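Long-range contact in aspartate aminotransferase (Rhodobacter sphaeroides, PDB 3NRA), which probably catalyses the pyridoxal-phosphate-dependent transfer of an amino group from L-aspartate to 2-oxoglutarate, giving oxaloacetate and L-glutamate: residues B[163-173]-B[196-207]. Residues are numbered along the deposited sequence; the frame is centred on the assembly and turned at random.
Sequences TRAGLDLTGLE and YSAEEIGQIAAL
The carboxylate of E200 takes up three successive backbone N-H groups of loop 165-167. A165 N donates a hydrogen bond to E200 OE1 at 2.9 Å, on the syn side and 16° out of the carboxylate plane. G166 N bonds to E200 OE2 at 2.8 Å through its syn lone pair. L167 N meets the same oxygen nearly along its C-O axis. OE1 also accepts S197 N on its anti lone pair, and water 1 joins OE2 to L167 O. These bonds fix the carboxylate's rotation and would help to stabilise a negative charge on this buried group. The E200 chain extends beyond CG to reach the loop. With an alanine here, the N-H groups of A165, G166, L167 and S197 would probably lose this acceptor and the loop could shift. At its positive phi (108°), a CB on G166 would press against A165 O.

Apolar packing is tight on the sheet side. A165 CB sits over one face of the Y196 ring, 4.1 Å from its centroid, a CH-pi contact. L167 CD2 lies 3.8 Å from I204 CD1. L172 CD2 touches I204 CG1 at 3.9 Å. L167 and L172 continue onto strands 128-133 and 149-154. L207 CD2 packs along the E173 side chain, 3.6 Å from E173 OE1.

The outer side is looser and wetter. L169 spreads CD1 over the aliphatic part of Q203. Water 2 donates to E173 OE1, while E173 OE2 makes a salt bridge with R210. R164 CB rests against E200 OE1, while the extended chain takes the guanidinium to the exposed side.

S197 and E200 form a capping box: S197 OG accepts E200 N. Helices 169-177 and 198-211 run nearly parallel, 13° apart in these segments, as neighbours on the seven-stranded sheet of the large domain of pyridoxal-phosphate-dependent aminotransferases.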
loop_
_atom_site.group_PDB
_atom_site.type_symbol
_atom_site.label_atom_id
_atom_site.label_comp_id
_atom_site.label_asym_id
_atom_site.label_seq_id
_atom_site.Cartn_x
_atom_site.Cartn_y
_atom_site.Cartn_z
ATOM N N THR B 163 23.801 -28.648 -0.133
ATOM C CA THR B 163 22.669 -29.393 0.466
ATOM C C THR B 163 21.978 -28.594 1.580
ATOM O O THR B 163 21.008 -29.047 2.162
ATOM C CB THR B 163 23.113 -30.752 1.043
ATOM O OG1 THR B 163 23.988 -30.538 2.155
ATOM C CG2 THR B 163 23.805 -31.611 -0.025
ATOM N N ARG B 164 22.497 -27.429 1.896
ATOM C CA ARG B 164 21.812 -26.543 2.809
ATOM C C ARG B 164 22.135 -25.116 2.493
ATOM O O ARG B 164 23.107 -24.827 1.752
ATOM C CB ARG B 164 22.170 -26.888 4.253
ATOM C CG ARG B 164 23.636 -26.728 4.623
ATOM C CD ARG B 164 23.892 -27.277 6.034
ATOM N NE ARG B 164 25.328 -27.291 6.359
ATOM C CZ ARG B 164 25.879 -27.936 7.402
ATOM N NH1 ARG B 164 25.119 -28.643 8.262
ATOM N NH2 ARG B 164 27.211 -27.889 7.587
ATOM N N ALA B 165 21.303 -24.213 3.008
ATOM C CA ALA B 165 21.483 -22.788 2.799
ATOM C C ALA B 165 22.698 -22.281 3.565
ATOM O O ALA B 165 23.423 -21.448 3.070
ATOM C CB ALA B 165 20.264 -22.043 3.220
ATOM N N GLY B 166 22.887 -22.782 4.780
ATOM C CA GLY B 166 24.036 -22.440 5.609
ATOM C C GLY B 166 23.711 -21.544 6.796
ATOM O O GLY B 166 24.604 -20.869 7.311
ATOM N N LEU B 167 22.445 -21.525 7.231
ATOM C CA LEU B 167 22.046 -20.697 8.377
ATOM C C LEU B 167 22.779 -21.144 9.637
ATOM O O LEU B 167 22.899 -22.346 9.902
ATOM C CB LEU B 167 20.525 -20.765 8.622
ATOM C CG LEU B 167 19.945 -19.724 9.619
ATOM C CD1 LEU B 167 20.095 -18.289 9.103
ATOM C CD2 LEU B 167 18.481 -20.008 9.915
ATOM N N ASP B 168 23.276 -20.158 10.394
ATOM C CA ASP B 168 23.847 -20.375 11.715
ATOM C C ASP B 168 22.722 -20.590 12.741
ATOM O O ASP B 168 22.242 -19.630 13.358
ATOM C CB ASP B 168 24.721 -19.175 12.100
ATOM C CG ASP B 168 25.258 -19.261 13.512
ATOM O OD1 ASP B 168 25.170 -20.348 14.150
ATOM O OD2 ASP B 168 25.709 -18.220 14.026
ATOM N N LEU B 169 22.349 -21.855 12.950
ATOM C CA LEU B 169 21.206 -22.189 13.815
ATOM C C LEU B 169 21.504 -21.961 15.288
ATOM O O LEU B 169 20.604 -21.604 16.055
ATOM C CB LEU B 169 20.733 -23.623 13.577
ATOM C CG LEU B 169 20.150 -23.849 12.145
ATOM C CD1 LEU B 169 20.235 -25.328 11.762
ATOM C CD2 LEU B 169 18.732 -23.326 12.006
ATOM N N THR B 170 22.762 -22.120 15.680
ATOM C CA THR B 170 23.176 -21.735 17.008
ATOM C C THR B 170 22.996 -20.221 17.225
ATOM O O THR B 170 22.525 -19.797 18.266
ATOM C CB THR B 170 24.637 -22.137 17.291
ATOM O OG1 THR B 170 24.902 -23.452 16.758
ATOM C CG2 THR B 170 24.914 -22.130 18.800
ATOM N N GLY B 171 23.341 -19.423 16.220
ATOM C CA GLY B 171 23.094 -17.977 16.230
ATOM C C GLY B 171 21.608 -17.611 16.373
ATOM O O GLY B 171 21.268 -16.690 17.096
ATOM N N LEU B 172 20.731 -18.349 15.696
ATOM C CA LEU B 172 19.282 -18.119 15.814
ATOM C C LEU B 172 18.818 -18.407 17.239
ATOM O O LEU B 172 18.119 -17.591 17.849
ATOM C CB LEU B 172 18.517 -18.998 14.851
ATOM C CG LEU B 172 16.997 -18.833 14.842
ATOM C CD1 LEU B 172 16.606 -17.337 14.601
ATOM C CD2 LEU B 172 16.400 -19.742 13.781
ATOM N N GLU B 173 19.221 -19.570 17.757
ATOM C CA GLU B 173 18.903 -19.947 19.094
ATOM C C GLU B 173 19.358 -18.916 20.097
ATOM O O GLU B 173 18.613 -18.581 20.995
ATOM C CB GLU B 173 19.513 -21.300 19.448
ATOM C CG GLU B 173 19.182 -21.696 20.884
ATOM C CD GLU B 173 19.520 -23.117 21.220
ATOM O OE1 GLU B 173 20.042 -23.858 20.341
ATOM O OE2 GLU B 173 19.275 -23.487 22.393
ATOM N N TYR B 196 16.322 -23.349 1.991
ATOM C CA TYR B 196 16.684 -23.964 3.284
ATOM C C TYR B 196 16.377 -25.460 3.221
ATOM O O TYR B 196 15.391 -25.855 2.659
ATOM C CB TYR B 196 15.936 -23.298 4.434
ATOM C CG TYR B 196 16.449 -21.897 4.770
ATOM C CD1 TYR B 196 16.247 -20.827 3.906
ATOM C CD2 TYR B 196 17.148 -21.660 5.927
ATOM C CE1 TYR B 196 16.725 -19.563 4.195
ATOM C CE2 TYR B 196 17.639 -20.386 6.223
ATOM C CZ TYR B 196 17.420 -19.352 5.357
ATOM O OH TYR B 196 17.888 -18.094 5.663
ATOM N N SER B 197 17.280 -26.283 3.741
ATOM C CA SER B 197 17.084 -27.749 3.760
ATOM C C SER B 197 15.940 -28.144 4.696
ATOM O O SER B 197 15.529 -27.353 5.551
ATOM C CB SER B 197 18.363 -28.446 4.239
ATOM O OG SER B 197 18.550 -28.217 5.634
ATOM N N ALA B 198 15.447 -29.370 4.525
ATOM C CA ALA B 198 14.476 -29.989 5.446
ATOM C C ALA B 198 14.923 -29.898 6.911
ATOM O O ALA B 198 14.145 -29.561 7.769
ATOM C CB ALA B 198 14.243 -31.486 5.056
ATOM N N GLU B 199 16.203 -30.126 7.149
ATOM C CA GLU B 199 16.767 -30.104 8.487
ATOM C C GLU B 199 16.823 -28.667 9.037
ATOM O O GLU B 199 16.446 -28.432 10.175
ATOM C CB GLU B 199 18.185 -30.750 8.469
ATOM C CG GLU B 199 18.544 -31.562 9.698
ATOM C CD GLU B 199 18.930 -30.711 10.930
ATOM O OE1 GLU B 199 19.444 -29.578 10.757
ATOM O OE2 GLU B 199 18.740 -31.204 12.082
ATOM N N GLU B 200 17.248 -27.703 8.213
ATOM C CA GLU B 200 17.236 -26.287 8.628
ATOM C C GLU B 200 15.845 -25.809 9.014
ATOM O O GLU B 200 15.679 -25.135 10.017
ATOM C CB GLU B 200 17.830 -25.374 7.555
ATOM C CG GLU B 200 19.399 -25.466 7.472
ATOM C CD GLU B 200 19.971 -24.770 6.275
ATOM O OE1 GLU B 200 19.404 -24.904 5.148
ATOM O OE2 GLU B 200 21.024 -24.121 6.440
ATOM N N ILE B 201 14.849 -26.180 8.224
ATOM C CA ILE B 201 13.485 -25.739 8.468
ATOM C C ILE B 201 12.919 -26.433 9.714
ATOM O O ILE B 201 12.168 -25.822 10.482
ATOM C CB ILE B 201 12.604 -26.004 7.220
ATOM C CG1 ILE B 201 13.045 -25.061 6.068
ATOM C CG2 ILE B 201 11.099 -25.883 7.537
ATOM C CD1 ILE B 201 12.746 -23.560 6.283
ATOM N N GLY B 202 13.318 -27.681 9.930
ATOM C CA GLY B 202 12.921 -28.429 11.119
ATOM C C GLY B 202 13.461 -27.805 12.395
ATOM O O GLY B 202 12.737 -27.653 13.377
ATOM N N GLN B 203 14.714 -27.383 12.340
ATOM C CA GLN B 203 15.351 -26.761 13.492
ATOM C C GLN B 203 14.825 -25.358 13.724
ATOM O O GLN B 203 14.674 -24.951 14.861
ATOM C CB GLN B 203 16.892 -26.762 13.362
ATOM C CG GLN B 203 17.674 -26.262 14.660
ATOM C CD GLN B 203 17.531 -27.199 15.872
ATOM O OE1 GLN B 203 16.767 -28.168 15.846
ATOM N NE2 GLN B 203 18.285 -26.910 16.931
ATOM N N ILE B 204 14.517 -24.633 12.643
ATOM C CA ILE B 204 13.900 -23.313 12.782
ATOM C C ILE B 204 12.548 -23.472 13.448
ATOM O O ILE B 204 12.224 -22.737 14.361
ATOM C CB ILE B 204 13.721 -22.576 11.416
ATOM C CG1 ILE B 204 15.069 -21.989 10.927
ATOM C CG2 ILE B 204 12.675 -21.443 11.544
ATOM C CD1 ILE B 204 15.071 -21.585 9.464
ATOM N N ALA B 205 11.764 -24.445 12.992
ATOM C CA ALA B 205 10.479 -24.715 13.589
ATOM C C ALA B 205 10.610 -25.074 15.073
ATOM O O ALA B 205 9.849 -24.564 15.898
ATOM C CB ALA B 205 9.748 -25.853 12.822
ATOM N N ALA B 206 11.553 -25.963 15.398
ATOM C CA ALA B 206 11.753 -26.422 16.787
ATOM C C ALA B 206 12.228 -25.287 17.692
ATOM O O ALA B 206 11.752 -25.144 18.824
ATOM C CB ALA B 206 12.754 -27.632 16.837
ATOM N N LEU B 207 13.144 -24.462 17.195
ATOM C CA LEU B 207 13.662 -23.340 18.009
ATOM C C LEU B 207 12.559 -22.311 18.284
ATOM O O LEU B 207 12.376 -21.887 19.422
ATOM C CB LEU B 207 14.864 -22.675 17.347
ATOM C CG LEU B 207 16.176 -23.472 17.362
ATOM C CD1 LEU B 207 17.174 -22.821 16.406
ATOM C CD2 LEU B 207 16.760 -23.620 18.784
HETATM O O HOH W 1 22.554 -24.533 8.556
HETATM O O HOH W 2 20.471 -24.690 17.495
#